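PDB 4YHB: iron-chelator utilization protein from Thermobifida fusca TM51, which binds FAD and probably reduces ferric siderophores, as other siderophore-interacting flavoproteins do, to release their iron for use by the cell. Local coordinates for residues Ala140-Ala151 with Pro217-Glu228; Leu45-His53 with Leu152-Glu160. All blocks are in the same frame, centred on the assembly; numbering follows the deposited sequence.

In the fold
Contact 1 lies within the domain built on a five-stranded parallel sheet flanked by helices, where it pairs two neighbouring strands. Contact 2 bridges from that domain to the six-stranded antiparallel barrel: it sets the loop just before barrel strand 53-57 against helix 152-161, which follows strand 142-147 directly. Their centres lie about 13 Å apart, and the segments alternate along the chain: 45-53, 140-151, 152-160, then 217-228. W224 of contact 1 meets F50 of contact 2 edge-to-face, while Y143 and L145 pack under R158 and I159. Both contacts touch the FAD. T150, P153 and H53 contribute to its pocket, so the contacts link the two domains at the cofactor.

Contact 1: residues Ala140-Ala151 with Pro217-Glu228; sequences ADHYVLLADETA and PKGRVFVWAGGE. With FAD (flavin-adenine dinucleotide), chain C.
Strands 142-147 and 221-226 run side by side as a parallel pair inside the five-stranded sheet of the NAD-ferredoxin-like domain, their axes 4.7 Å apart. The ladder is regular: each even-numbered residue from H142 to L146 donates and accepts, as in W224 N to V144 O, 2.8 Å. Just before the strands R220 O takes two amides, and D141 OD2 receives R220 N through its anti lone pair at 3.0 Å, tying the loops together. P217 lays CB over one face of the H142 ring, 3.6 Å from its centroid, a CH-pi contact suited to a rigid proline; NE2 of H142 bonds T169.

On one face beta-branched V144 and V223 mesh, and small A225 lets L146 CB come within 3.9 Å of its CB. On the other, W224 presents its rim to A151 CB, 4.0 Å from CH2, and G226 leaves room where any CB would strike A151.

Past the strands, D148 OD1 accepts T150 N, an Asx turn, and also the T150 hydroxyl at 2.8 Å; with CG between backbone N and carbonyl carbon (chi1 75°), the carboxylate turns back toward T150. Its OD2 accepts W256 NE1. Without the carboxylate, as with an alanine here, the T150 hydroxyl and W256 NE1 would probably lose their acceptors.

Strands 167-174 and 250-256 flank the pair, and helix 152-161 packs over Y143, L145, A147 and W224.

Contact 2: residues Leu45-His53 with Leu152-Glu160; sequences LRSDNFADH and LPAAARRIE. With ZN (zinc ion), chain D; FAD (flavin-adenine dinucleotide), chain C.
The loop from L45 to H53, which leads into the barrel and closes with a type I turn from N49 to D52, docks on helix 152-161, joining the FAD-binding barrel to the parallel-sheet domain.

Polar contacts centre on R157. Its chain, extended from CG to NE, carries the guanidinium to S47, where NH1 and NH2 both grip OG in their plane at 2.9 Å and 3.1 Å. NH1 also bonds V91 O and NE pairs with E161. N49 O sits over the guanidinium face, 3.3 Å from CZ, where no N-H points at it. Behind S47, D52 OD2 accepts the serine hydroxyl at 2.7 Å and N49 N, leaving the serine as acceptor for R157.

Over the F50 ring, R158 bends to set CD 4.2 Å from the centroid, a CH-pi contact; its charged guanidinium lies nearly parallel to the ring. A51 CB takes the opposite face. The ring edge at CD1 comes 3.3 Å from A154 O, an approach the small A154 CB permits.

P153 CG lies 3.6 Å from FAD O4. H53 serves flavin and metal: C7M of FAD sits over its ring, ND1 donates to A51 O, and NE2 binds the zinc ion at 2.2 Å beside H265 and H266.

Contact 1: residues Ala140-Ala151 with Pro217-Glu228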
loop_
_atom_site.group_PDB
_atom_site.type_symbol
_atom_site.label_atom_id
_atom_site.label_comp_id
_atom_site.label_asym_id
_atom_site.label_seq_id
_atom_site.Cartn_x
_atom_site.Cartn_y
_atom_site.Cartn_z
ATOM N N ALA A 140 8.900 10.248 -15.081
ATOM C CA ALA A 140 9.278 11.552 -14.568
ATOM C C ALA A 140 10.780 11.559 -14.332
ATOM O O ALA A 140 11.411 10.504 -14.316
ATOM C CB ALA A 140 8.524 11.868 -13.284
ATOM N N ASP A 141 11.359 12.741 -14.162
ATOM C CA ASP A 141 12.782 12.843 -13.867
ATOM C C ASP A 141 13.034 12.707 -12.379
ATOM O O ASP A 141 14.038 12.140 -11.951
ATOM C CB ASP A 141 13.341 14.177 -14.364
ATOM C CG ASP A 141 13.370 14.266 -15.875
ATOM O OD1 ASP A 141 13.906 13.339 -16.517
ATOM O OD2 ASP A 141 12.825 15.247 -16.417
ATOM N N HIS A 142 12.120 13.249 -11.588
ATOM C CA HIS A 142 12.310 13.290 -10.153
ATOM C C HIS A 142 11.007 12.944 -9.451
ATOM O O HIS A 142 9.975 13.585 -9.664
ATOM C CB HIS A 142 12.811 14.667 -9.733
ATOM C CG HIS A 142 13.308 14.738 -8.323
ATOM N ND1 HIS A 142 14.523 15.301 -7.997
ATOM C CD2 HIS A 142 12.743 14.358 -7.152
ATOM C CE1 HIS A 142 14.693 15.249 -6.687
ATOM N NE2 HIS A 142 13.626 14.685 -6.150
ATOM N N TYR A 143 11.062 11.912 -8.621
ATOM C CA TYR A 143 9.894 11.445 -7.893
ATOM C C TYR A 143 9.978 11.866 -6.437
ATOM O O TYR A 143 10.977 11.617 -5.773
ATOM C CB TYR A 143 9.772 9.919 -8.001
ATOM C CG TYR A 143 9.599 9.408 -9.409
ATOM C CD1 TYR A 143 8.335 9.099 -9.903
ATOM C CD2 TYR A 143 10.690 9.238 -10.251
ATOM C CE1 TYR A 143 8.167 8.631 -11.192
ATOM C CE2 TYR A 143 10.531 8.778 -11.546
ATOM C CZ TYR A 143 9.267 8.474 -12.009
ATOM O OH TYR A 143 9.101 8.012 -13.293
ATOM N N VAL A 144 8.931 12.520 -5.952
ATOM C CA VAL A 144 8.831 12.873 -4.547
ATOM C C VAL A 144 7.787 11.978 -3.881
ATOM O O VAL A 144 6.613 12.015 -4.247
ATOM C CB VAL A 144 8.448 14.342 -4.356
ATOM C CG1 VAL A 144 8.325 14.665 -2.871
ATOM C CG2 VAL A 144 9.479 15.258 -5.030
ATOM N N LEU A 145 8.213 11.163 -2.923
ATOM C CA LEU A 145 7.312 10.190 -2.298
ATOM C C LEU A 145 7.139 10.434 -0.803
ATOM O O LEU A 145 8.119 10.582 -0.069
ATOM C CB LEU A 145 7.840 8.779 -2.530
ATOM C CG LEU A 145 8.154 8.417 -3.980
ATOM C CD1 LEU A 145 9.071 7.230 -4.011
ATOM C CD2 LEU A 145 6.876 8.097 -4.727
ATOM N N LEU A 146 5.890 10.489 -0.361
ATOM C CA LEU A 146 5.560 10.638 1.050
ATOM C C LEU A 146 4.662 9.473 1.462
ATOM O O LEU A 146 3.730 9.099 0.732
ATOM C CB LEU A 146 4.875 11.982 1.313
ATOM C CG LEU A 146 5.645 13.215 0.825
ATOM C CD1 LEU A 146 4.993 13.791 -0.413
ATOM C CD2 LEU A 146 5.731 14.265 1.914
ATOM N N ALA A 147 4.954 8.866 2.606
ATOM C CA ALA A 147 4.191 7.695 3.021
ATOM C C ALA A 147 4.343 7.447 4.508
ATOM O O ALA A 147 5.442 7.560 5.042
ATOM C CB ALA A 147 4.640 6.449 2.234
ATOM N N ASP A 148 3.240 7.121 5.181
ATOM C CA ASP A 148 3.351 6.529 6.512
ATOM C C ASP A 148 3.412 5.012 6.303
ATOM O O ASP A 148 3.509 4.567 5.158
ATOM C CB ASP A 148 2.200 6.993 7.433
ATOM C CG ASP A 148 0.842 6.330 7.133
ATOM O OD1 ASP A 148 0.673 5.560 6.153
ATOM O OD2 ASP A 148 -0.087 6.605 7.921
ATOM N N GLU A 149 3.355 4.207 7.364
ATOM C CA GLU A 149 3.654 2.780 7.198
ATOM C C GLU A 149 2.637 2.012 6.322
ATOM O O GLU A 149 2.982 0.990 5.733
ATOM C CB GLU A 149 3.789 2.091 8.568
ATOM C CG GLU A 149 2.626 2.339 9.536
ATOM C CD GLU A 149 2.897 3.499 10.502
ATOM O OE1 GLU A 149 3.343 4.566 10.042
ATOM O OE2 GLU A 149 2.667 3.335 11.724
ATOM N N THR A 150 1.405 2.494 6.214
ATOM C CA THR A 150 0.407 1.791 5.386
ATOM C C THR A 150 0.682 1.952 3.900
ATOM O O THR A 150 0.297 1.099 3.088
ATOM C CB THR A 150 -1.032 2.282 5.638
ATOM O OG1 THR A 150 -1.147 3.669 5.276
ATOM C CG2 THR A 150 -1.430 2.088 7.091
ATOM N N ALA A 151 1.348 3.053 3.555
ATOM C CA ALA A 151 1.657 3.371 2.177
ATOM C C ALA A 151 3.116 3.101 1.829
ATOM O O ALA A 151 3.508 3.211 0.673
ATOM C CB ALA A 151 1.302 4.813 1.890
ATOM N N PRO A 217 11.868 20.336 -7.096
ATOM C CA PRO A 217 13.052 19.939 -7.865
ATOM C C PRO A 217 12.983 20.339 -9.346
ATOM O O PRO A 217 11.947 20.803 -9.836
ATOM C CB PRO A 217 13.078 18.412 -7.708
ATOM C CG PRO A 217 11.693 18.026 -7.379
ATOM C CD PRO A 217 11.056 19.182 -6.668
ATOM N N LYS A 218 14.102 20.166 -10.042
ATOM C CA LYS A 218 14.192 20.488 -11.460
ATOM C C LYS A 218 13.655 19.346 -12.317
ATOM O O LYS A 218 13.497 18.220 -11.842
ATOM C CB LYS A 218 15.640 20.800 -11.852
ATOM C CG LYS A 218 16.209 22.055 -11.203
ATOM C CD LYS A 218 17.623 22.334 -11.704
ATOM C CE LYS A 218 17.681 23.557 -12.610
ATOM N NZ LYS A 218 17.635 24.834 -11.835
ATOM N N GLY A 219 13.375 19.637 -13.584
ATOM C CA GLY A 219 12.909 18.616 -14.505
ATOM C C GLY A 219 11.449 18.236 -14.321
ATOM O O GLY A 219 10.685 18.922 -13.643
ATOM N N ARG A 220 11.055 17.134 -14.944
ATOM C CA ARG A 220 9.686 16.657 -14.825
ATOM C C ARG A 220 9.513 15.956 -13.472
ATOM O O ARG A 220 10.155 14.940 -13.208
ATOM C CB ARG A 220 9.355 15.718 -15.979
ATOM C CG ARG A 220 7.875 15.660 -16.323
ATOM C CD ARG A 220 7.636 14.902 -17.632
ATOM N NE ARG A 220 8.329 15.503 -18.774
ATOM C CZ ARG A 220 7.976 15.312 -20.044
ATOM N NH1 ARG A 220 6.938 14.541 -20.335
ATOM N NH2 ARG A 220 8.652 15.892 -21.029
ATOM N N VAL A 221 8.652 16.520 -12.627
ATOM C CA VAL A 221 8.461 16.067 -11.252
ATOM C C VAL A 221 7.108 15.380 -11.048
ATOM O O VAL A 221 6.082 15.827 -11.564
ATOM C CB VAL A 221 8.565 17.256 -10.262
ATOM C CG1 VAL A 221 8.441 16.794 -8.809
ATOM C CG2 VAL A 221 9.873 17.999 -10.474
ATOM N N PHE A 222 7.104 14.285 -10.294
ATOM C CA PHE A 222 5.843 13.696 -9.865
ATOM C C PHE A 222 5.829 13.482 -8.349
ATOM O O PHE A 222 6.761 12.906 -7.786
ATOM C CB PHE A 222 5.576 12.384 -10.586
ATOM C CG PHE A 222 4.155 11.908 -10.440
ATOM C CD1 PHE A 222 3.788 11.100 -9.372
ATOM C CD2 PHE A 222 3.182 12.300 -11.347
ATOM C CE1 PHE A 222 2.472 10.670 -9.226
ATOM C CE2 PHE A 222 1.865 11.879 -11.209
ATOM C CZ PHE A 222 1.510 11.064 -10.150
ATOM N N VAL A 223 4.776 13.975 -7.702
ATOM C CA VAL A 223 4.636 13.875 -6.251
ATOM C C VAL A 223 3.594 12.818 -5.904
ATOM O O VAL A 223 2.467 12.869 -6.394
ATOM C CB VAL A 223 4.224 15.215 -5.620
ATOM C CG1 VAL A 223 4.135 15.079 -4.097
ATOM C CG2 VAL A 223 5.205 16.320 -6.014
ATOM N N TRP A 224 3.971 11.850 -5.076
ATOM C CA TRP A 224 3.029 10.801 -4.669
ATOM C C TRP A 224 2.999 10.721 -3.154
ATOM O O TRP A 224 4.044 10.599 -2.513
ATOM C CB TRP A 224 3.411 9.440 -5.260
ATOM C CG TRP A 224 2.364 8.346 -5.020
ATOM C CD1 TRP A 224 1.350 7.990 -5.862
ATOM C CD2 TRP A 224 2.253 7.479 -3.873
ATOM N NE1 TRP A 224 0.612 6.957 -5.317
ATOM C CE2 TRP A 224 1.142 6.627 -4.097
ATOM C CE3 TRP A 224 2.976 7.345 -2.679
ATOM C CZ2 TRP A 224 0.745 5.651 -3.177
ATOM C CZ3 TRP A 224 2.574 6.367 -1.754
ATOM C CH2 TRP A 224 1.468 5.531 -2.017
ATOM N N ALA A 225 1.806 10.805 -2.578
ATOM C CA ALA A 225 1.671 10.722 -1.127
ATOM C C ALA A 225 0.552 9.747 -0.776
ATOM O O ALA A 225 -0.510 9.760 -1.403
ATOM C CB ALA A 225 1.401 12.089 -0.525
ATOM N N GLY A 226 0.798 8.909 0.228
ATOM C CA GLY A 226 -0.190 7.955 0.696
ATOM C C GLY A 226 -0.084 7.851 2.206
ATOM O O GLY A 226 0.986 7.998 2.776
ATOM N N GLY A 227 -1.197 7.599 2.865
ATOM C CA GLY A 227 -1.187 7.503 4.311
ATOM C C GLY A 227 -2.525 7.900 4.890
ATOM O O GLY A 227 -3.562 7.704 4.251
ATOM N N GLU A 228 -2.505 8.468 6.091
ATOM C CA GLU A 228 -3.732 8.739 6.834
ATOM C C GLU A 228 -4.478 9.902 6.181
ATOM O O GLU A 228 -3.882 10.945 5.885
ATOM C CB GLU A 228 -3.416 9.025 8.299
ATOM C CG GLU A 228 -4.581 8.794 9.268
ATOM C CD GLU A 228 -5.503 10.001 9.392
ATOM O OE1 GLU A 228 -5.122 11.104 8.934
ATOM O OE2 GLU A 228 -6.605 9.836 9.955
HETATM P PA FAD C . -9.782 -1.561 10.528
HETATM O O1A FAD C . -10.933 -2.469 10.981
HETATM O O2A FAD C . -9.999 -1.034 9.059
HETATM O O5B FAD C . -9.802 -0.241 11.452
HETATM C C5B FAD C . -9.995 -0.343 12.817
HETATM C C4B FAD C . -9.339 0.864 13.516
HETATM O O4B FAD C . -7.941 0.827 13.429
HETATM C C3B FAD C . -9.761 2.154 12.951
HETATM O O3B FAD C . -9.897 3.025 14.027
HETATM C C2B FAD C . -8.676 2.549 12.118
HETATM O O2B FAD C . -8.484 3.957 12.036
HETATM C C1B FAD C . -7.498 1.975 12.785
HETATM N N9A FAD C . -6.400 1.605 11.902
HETATM C C8A FAD C . -6.494 1.033 10.682
HETATM N N7A FAD C . -5.259 0.834 10.203
HETATM C C5A FAD C . -4.375 1.245 11.143
HETATM C C6A FAD C . -2.983 1.287 11.216
HETATM N N6A FAD C . -2.202 0.793 10.137
HETATM N N1A FAD C . -2.391 1.782 12.316
HETATM C C2A FAD C . -3.127 2.245 13.350
HETATM N N3A FAD C . -4.462 2.220 13.311
HETATM C C4A FAD C . -5.099 1.741 12.219
HETATM N N1 FAD C . -1.993 -1.359 5.009
HETATM C C2 FAD C . -0.924 -2.128 5.222
HETATM O O2 FAD C . -0.598 -2.414 6.363
HETATM N N3 FAD C . -0.225 -2.581 4.136
HETATM C C4 FAD C . -0.586 -2.271 2.872
HETATM O O4 FAD C . 0.076 -2.715 1.944
HETATM C C4X FAD C . -1.694 -1.461 2.622
HETATM N N5 FAD C . -2.107 -1.105 1.350
HETATM C C5X FAD C . -3.205 -0.331 1.187
HETATM C C6 FAD C . -3.631 0.024 -0.097
HETATM C C7 FAD C . -4.642 0.737 -0.263
HETATM C C7M FAD C . -5.009 1.060 -1.724
HETATM C C8 FAD C . -5.382 1.203 0.618
HETATM C C8M FAD C . -6.582 2.071 0.366
HETATM C C9 FAD C . -5.107 0.949 1.935
HETATM C C9A FAD C . -3.924 0.106 2.410
HETATM N N10 FAD C . -3.501 -0.237 3.616
HETATM C C10 FAD C . -2.401 -1.009 3.761
HETATM C "C1'" FAD C . -4.234 0.240 4.810
HETATM C "C2'" FAD C . -5.214 -0.764 5.331
HETATM O "O2'" FAD C . -6.157 -1.029 4.369
HETATM C "C3'" FAD C . -5.869 -0.173 6.629
HETATM O "O3'" FAD C . -4.833 0.129 7.510
HETATM C "C4'" FAD C . -6.958 -1.012 7.242
HETATM O "O4'" FAD C . -7.758 -0.233 8.026
HETATM C "C5'" FAD C . -6.426 -2.149 8.131
HETATM O "O5'" FAD C . -7.396 -3.129 8.413
HETATM P P FAD C . -7.723 -3.371 9.939
HETATM O O1P FAD C . -8.840 -4.436 9.866
HETATM O O2P FAD C . -6.336 -3.599 10.600
HETATM O O3P FAD C . -8.425 -2.329 10.898
HETATM O O HOH W 1 15.538 16.292 -10.862
HETATM O O HOH W 2 -0.028 9.640 7.756
#

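Contact 2: residues Leu45-His53 with Leu152-Glu160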
loop_
_atom_site.group_PDB
_atom_site.type_symbol
_atom_site.label_atom_id
_atom_site.label_comp_id
_atom_site.label_asym_id
_atom_site.label_seq_id
_atom_site.Cartn_x
_atom_site.Cartn_y
_atom_site.Cartn_z
ATOM N N LEU A 45 -3.108 -14.351 -12.022
ATOM C CA LEU A 45 -2.946 -13.100 -11.279
ATOM C C LEU A 45 -1.957 -12.185 -12.003
ATOM O O LEU A 45 -0.933 -12.648 -12.496
ATOM C CB LEU A 45 -2.484 -13.375 -9.841
ATOM C CG LEU A 45 -2.337 -12.167 -8.901
ATOM C CD1 LEU A 45 -3.687 -11.532 -8.634
ATOM C CD2 LEU A 45 -1.665 -12.575 -7.584
ATOM N N ARG A 46 -2.280 -10.896 -12.075
ATOM C CA ARG A 46 -1.409 -9.887 -12.682
ATOM C C ARG A 46 -1.171 -8.692 -11.755
ATOM O O ARG A 46 -2.048 -8.311 -10.986
ATOM C CB ARG A 46 -2.008 -9.353 -13.987
ATOM C CG ARG A 46 -2.293 -10.378 -15.062
ATOM C CD ARG A 46 -2.816 -9.663 -16.306
ATOM N NE ARG A 46 -1.904 -8.597 -16.727
ATOM C CZ ARG A 46 -2.212 -7.648 -17.607
ATOM N NH1 ARG A 46 -3.418 -7.619 -18.160
ATOM N NH2 ARG A 46 -1.312 -6.724 -17.929
ATOM N N SER A 47 0.001 -8.081 -11.867
ATOM C CA SER A 47 0.258 -6.803 -11.213
ATOM C C SER A 47 1.317 -6.049 -11.996
ATOM O O SER A 47 2.467 -6.475 -12.057
ATOM C CB SER A 47 0.701 -6.995 -9.759
ATOM O OG SER A 47 1.045 -5.740 -9.179
ATOM N N ASP A 48 0.933 -4.933 -12.606
ATOM C CA ASP A 48 1.852 -4.213 -13.479
ATOM C C ASP A 48 2.462 -2.957 -12.851
ATOM O O ASP A 48 3.487 -2.466 -13.322
ATOM C CB ASP A 48 1.142 -3.835 -14.783
ATOM C CG ASP A 48 0.830 -5.045 -15.637
ATOM O OD1 ASP A 48 1.778 -5.617 -16.205
ATOM O OD2 ASP A 48 -0.355 -5.434 -15.722
ATOM N N ASN A 49 1.849 -2.432 -11.798
ATOM C CA ASN A 49 2.305 -1.145 -11.264
ATOM C C ASN A 49 2.359 -1.073 -9.736
ATOM O O ASN A 49 1.757 -1.897 -9.048
ATOM C CB ASN A 49 1.424 -0.027 -11.819
ATOM C CG ASN A 49 1.662 0.201 -13.303
ATOM O OD1 ASN A 49 2.666 0.814 -13.692
ATOM N ND2 ASN A 49 0.762 -0.313 -14.140
ATOM N N PHE A 50 3.071 -0.065 -9.227
ATOM C CA PHE A 50 3.516 -0.040 -7.835
ATOM C C PHE A 50 2.399 0.071 -6.805
ATOM O O PHE A 50 2.539 -0.431 -5.690
ATOM C CB PHE A 50 4.512 1.109 -7.613
ATOM C CG PHE A 50 3.870 2.468 -7.537
ATOM C CD1 PHE A 50 3.600 3.052 -6.307
ATOM C CD2 PHE A 50 3.546 3.164 -8.692
ATOM C CE1 PHE A 50 3.013 4.303 -6.231
ATOM C CE2 PHE A 50 2.962 4.408 -8.627
ATOM C CZ PHE A 50 2.693 4.985 -7.396
ATOM N N ALA A 51 1.301 0.732 -7.145
ATOM C CA ALA A 51 0.237 0.899 -6.163
ATOM C C ALA A 51 -0.893 -0.119 -6.322
ATOM O O ALA A 51 -1.945 0.028 -5.690
ATOM C CB ALA A 51 -0.321 2.316 -6.222
ATOM N N ASP A 52 -0.680 -1.140 -7.155
ATOM C CA ASP A 52 -1.662 -2.222 -7.301
ATOM C C ASP A 52 -2.029 -2.784 -5.931
ATOM O O ASP A 52 -1.166 -2.954 -5.072
ATOM C CB ASP A 52 -1.130 -3.356 -8.174
ATOM C CG ASP A 52 -1.022 -2.984 -9.641
ATOM O OD1 ASP A 52 -1.477 -1.884 -10.035
ATOM O OD2 ASP A 52 -0.493 -3.824 -10.402
ATOM N N HIS A 53 -3.307 -3.066 -5.716
ATOM C CA HIS A 53 -3.728 -3.585 -4.415
ATOM C C HIS A 53 -4.874 -4.572 -4.543
ATOM O O HIS A 53 -5.692 -4.503 -5.464
ATOM C CB HIS A 53 -4.130 -2.440 -3.475
ATOM C CG HIS A 53 -5.135 -1.503 -4.069
ATOM N ND1 HIS A 53 -4.785 -0.515 -4.965
ATOM C CD2 HIS A 53 -6.477 -1.408 -3.906
ATOM C CE1 HIS A 53 -5.867 0.156 -5.320
ATOM N NE2 HIS A 53 -6.906 -0.373 -4.700
ATOM N N LEU A 152 3.909 2.704 2.819
ATOM C CA LEU A 152 5.314 2.371 2.578
ATOM C C LEU A 152 5.502 1.200 1.602
ATOM O O LEU A 152 6.423 1.243 0.778
ATOM C CB LEU A 152 6.032 2.079 3.911
ATOM C CG LEU A 152 7.505 1.652 3.851
ATOM C CD1 LEU A 152 8.342 2.640 3.029
ATOM C CD2 LEU A 152 8.096 1.491 5.259
ATOM N N PRO A 153 4.646 0.158 1.673
ATOM C CA PRO A 153 4.836 -0.921 0.684
ATOM C C PRO A 153 4.777 -0.459 -0.769
ATOM O O PRO A 153 5.639 -0.854 -1.570
ATOM C CB PRO A 153 3.678 -1.880 0.987
ATOM C CG PRO A 153 3.456 -1.704 2.477
ATOM C CD PRO A 153 3.662 -0.223 2.709
ATOM N N ALA A 154 3.768 0.342 -1.107
ATOM C CA ALA A 154 3.647 0.866 -2.456
ATOM C C ALA A 154 4.824 1.785 -2.785
ATOM O O ALA A 154 5.406 1.668 -3.856
ATOM C CB ALA A 154 2.322 1.608 -2.628
ATOM N N ALA A 155 5.167 2.697 -1.873
ATOM C CA ALA A 155 6.296 3.610 -2.100
ATOM C C ALA A 155 7.614 2.857 -2.296
ATOM O O ALA A 155 8.398 3.189 -3.192
ATOM C CB ALA A 155 6.427 4.613 -0.940
ATOM N N ALA A 156 7.850 1.841 -1.469
ATOM C CA ALA A 156 9.079 1.059 -1.561
ATOM C C ALA A 156 9.121 0.266 -2.867
ATOM O O ALA A 156 10.180 0.160 -3.504
ATOM C CB ALA A 156 9.216 0.125 -0.364
ATOM N N ARG A 157 7.974 -0.278 -3.273
ATOM C CA ARG A 157 7.906 -0.998 -4.542
ATOM C C ARG A 157 8.240 -0.064 -5.696
ATOM O O ARG A 157 8.969 -0.435 -6.606
ATOM C CB ARG A 157 6.525 -1.624 -4.768
ATOM C CG ARG A 157 6.413 -2.257 -6.151
ATOM C CD ARG A 157 5.145 -3.065 -6.334
ATOM N NE ARG A 157 5.003 -3.501 -7.730
ATOM C CZ ARG A 157 3.959 -4.173 -8.201
ATOM N NH1 ARG A 157 2.968 -4.498 -7.381
ATOM N NH2 ARG A 157 3.905 -4.524 -9.491
ATOM N N ARG A 158 7.700 1.150 -5.645
ATOM C CA ARG A 158 7.992 2.181 -6.637
ATOM C C ARG A 158 9.491 2.480 -6.706
ATOM O O ARG A 158 10.101 2.428 -7.776
ATOM C CB ARG A 158 7.214 3.453 -6.312
ATOM C CG ARG A 158 7.527 4.652 -7.200
ATOM C CD ARG A 158 7.279 4.292 -8.636
ATOM N NE ARG A 158 6.596 5.348 -9.378
ATOM C CZ ARG A 158 6.448 5.314 -10.697
ATOM N NH1 ARG A 158 6.941 4.284 -11.375
ATOM N NH2 ARG A 158 5.808 6.289 -11.332
ATOM N N ILE A 159 10.079 2.774 -5.552
ATOM C CA ILE A 159 11.501 3.075 -5.480
ATOM C C ILE A 159 12.357 1.947 -6.056
ATOM O O ILE A 159 13.296 2.199 -6.810
ATOM C CB ILE A 159 11.926 3.353 -4.031
ATOM C CG1 ILE A 159 11.357 4.689 -3.586
ATOM C CG2 ILE A 159 13.426 3.392 -3.912
ATOM C CD1 ILE A 159 11.596 5.018 -2.122
ATOM N N GLU A 160 12.025 0.701 -5.730
ATOM C CA GLU A 160 12.871 -0.404 -6.147
ATOM C C GLU A 160 12.705 -0.731 -7.638
ATOM O O GLU A 160 13.538 -1.418 -8.213
ATOM C CB GLU A 160 12.609 -1.627 -5.262
ATOM C CG GLU A 160 13.114 -1.381 -3.829
ATOM C CD GLU A 160 13.077 -2.603 -2.920
ATOM O OE1 GLU A 160 12.262 -3.533 -3.175
ATOM O OE2 GLU A 160 13.863 -2.617 -1.934
HETATM ZN ZN ZN D . -8.823 0.621 -4.963
HETATM P PA FAD C . -9.782 -1.561 10.528
HETATM O O1A FAD C . -10.933 -2.469 10.981
HETATM O O2A FAD C . -9.999 -1.034 9.059
HETATM O O5B FAD C . -9.802 -0.241 11.452
HETATM C C5B FAD C . -9.995 -0.343 12.817
HETATM C C4B FAD C . -9.339 0.864 13.516
HETATM O O4B FAD C . -7.941 0.827 13.429
HETATM C C3B FAD C . -9.761 2.154 12.951
HETATM O O3B FAD C . -9.897 3.025 14.027
HETATM C C2B FAD C . -8.676 2.549 12.118
HETATM O O2B FAD C . -8.484 3.957 12.036
HETATM C C1B FAD C . -7.498 1.975 12.785
HETATM N N9A FAD C . -6.400 1.605 11.902
HETATM C C8A FAD C . -6.494 1.033 10.682
HETATM N N7A FAD C . -5.259 0.834 10.203
HETATM C C5A FAD C . -4.375 1.245 11.143
HETATM C C6A FAD C . -2.983 1.287 11.216
HETATM N N6A FAD C . -2.202 0.793 10.137
HETATM N N1A FAD C . -2.391 1.782 12.316
HETATM C C2A FAD C . -3.127 2.245 13.350
HETATM N N3A FAD C . -4.462 2.220 13.311
HETATM C C4A FAD C . -5.099 1.741 12.219
HETATM N N1 FAD C . -1.993 -1.359 5.009
HETATM C C2 FAD C . -0.924 -2.128 5.222
HETATM O O2 FAD C . -0.598 -2.414 6.363
HETATM N N3 FAD C . -0.225 -2.581 4.136
HETATM C C4 FAD C . -0.586 -2.271 2.872
HETATM O O4 FAD C . 0.076 -2.715 1.944
HETATM C C4X FAD C . -1.694 -1.461 2.622
HETATM N N5 FAD C . -2.107 -1.105 1.350
HETATM C C5X FAD C . -3.205 -0.331 1.187
HETATM C C6 FAD C . -3.631 0.024 -0.097
HETATM C C7 FAD C . -4.642 0.737 -0.263
HETATM C C7M FAD C . -5.009 1.060 -1.724
HETATM C C8 FAD C . -5.382 1.203 0.618
HETATM C C8M FAD C . -6.582 2.071 0.366
HETATM C C9 FAD C . -5.107 0.949 1.935
HETATM C C9A FAD C . -3.924 0.106 2.410
HETATM N N10 FAD C . -3.501 -0.237 3.616
HETATM C C10 FAD C . -2.401 -1.009 3.761
HETATM C "C1'" FAD C . -4.234 0.240 4.810
HETATM C "C2'" FAD C . -5.214 -0.764 5.331
HETATM O "O2'" FAD C . -6.157 -1.029 4.369
HETATM C "C3'" FAD C . -5.869 -0.173 6.629
HETATM O "O3'" FAD C . -4.833 0.129 7.510
HETATM C "C4'" FAD C . -6.958 -1.012 7.242
HETATM O "O4'" FAD C . -7.758 -0.233 8.026
HETATM C "C5'" FAD C . -6.426 -2.149 8.131
HETATM O "O5'" FAD C . -7.396 -3.129 8.413
HETATM P P FAD C . -7.723 -3.371 9.939
HETATM O O1P FAD C . -8.840 -4.436 9.866
HETATM O O2P FAD C . -6.336 -3.599 10.600
HETATM O O3P FAD C . -8.425 -2.329 10.898
HETATM O O HOH W 3 5.501 -2.818 -11.347
HETATM O O HOH W 4 -8.055 1.657 -6.720
HETATM O O HOH W 5 -9.459 -1.069 -6.346
HETATM O O HOH W 6 -9.621 -0.582 -3.331
#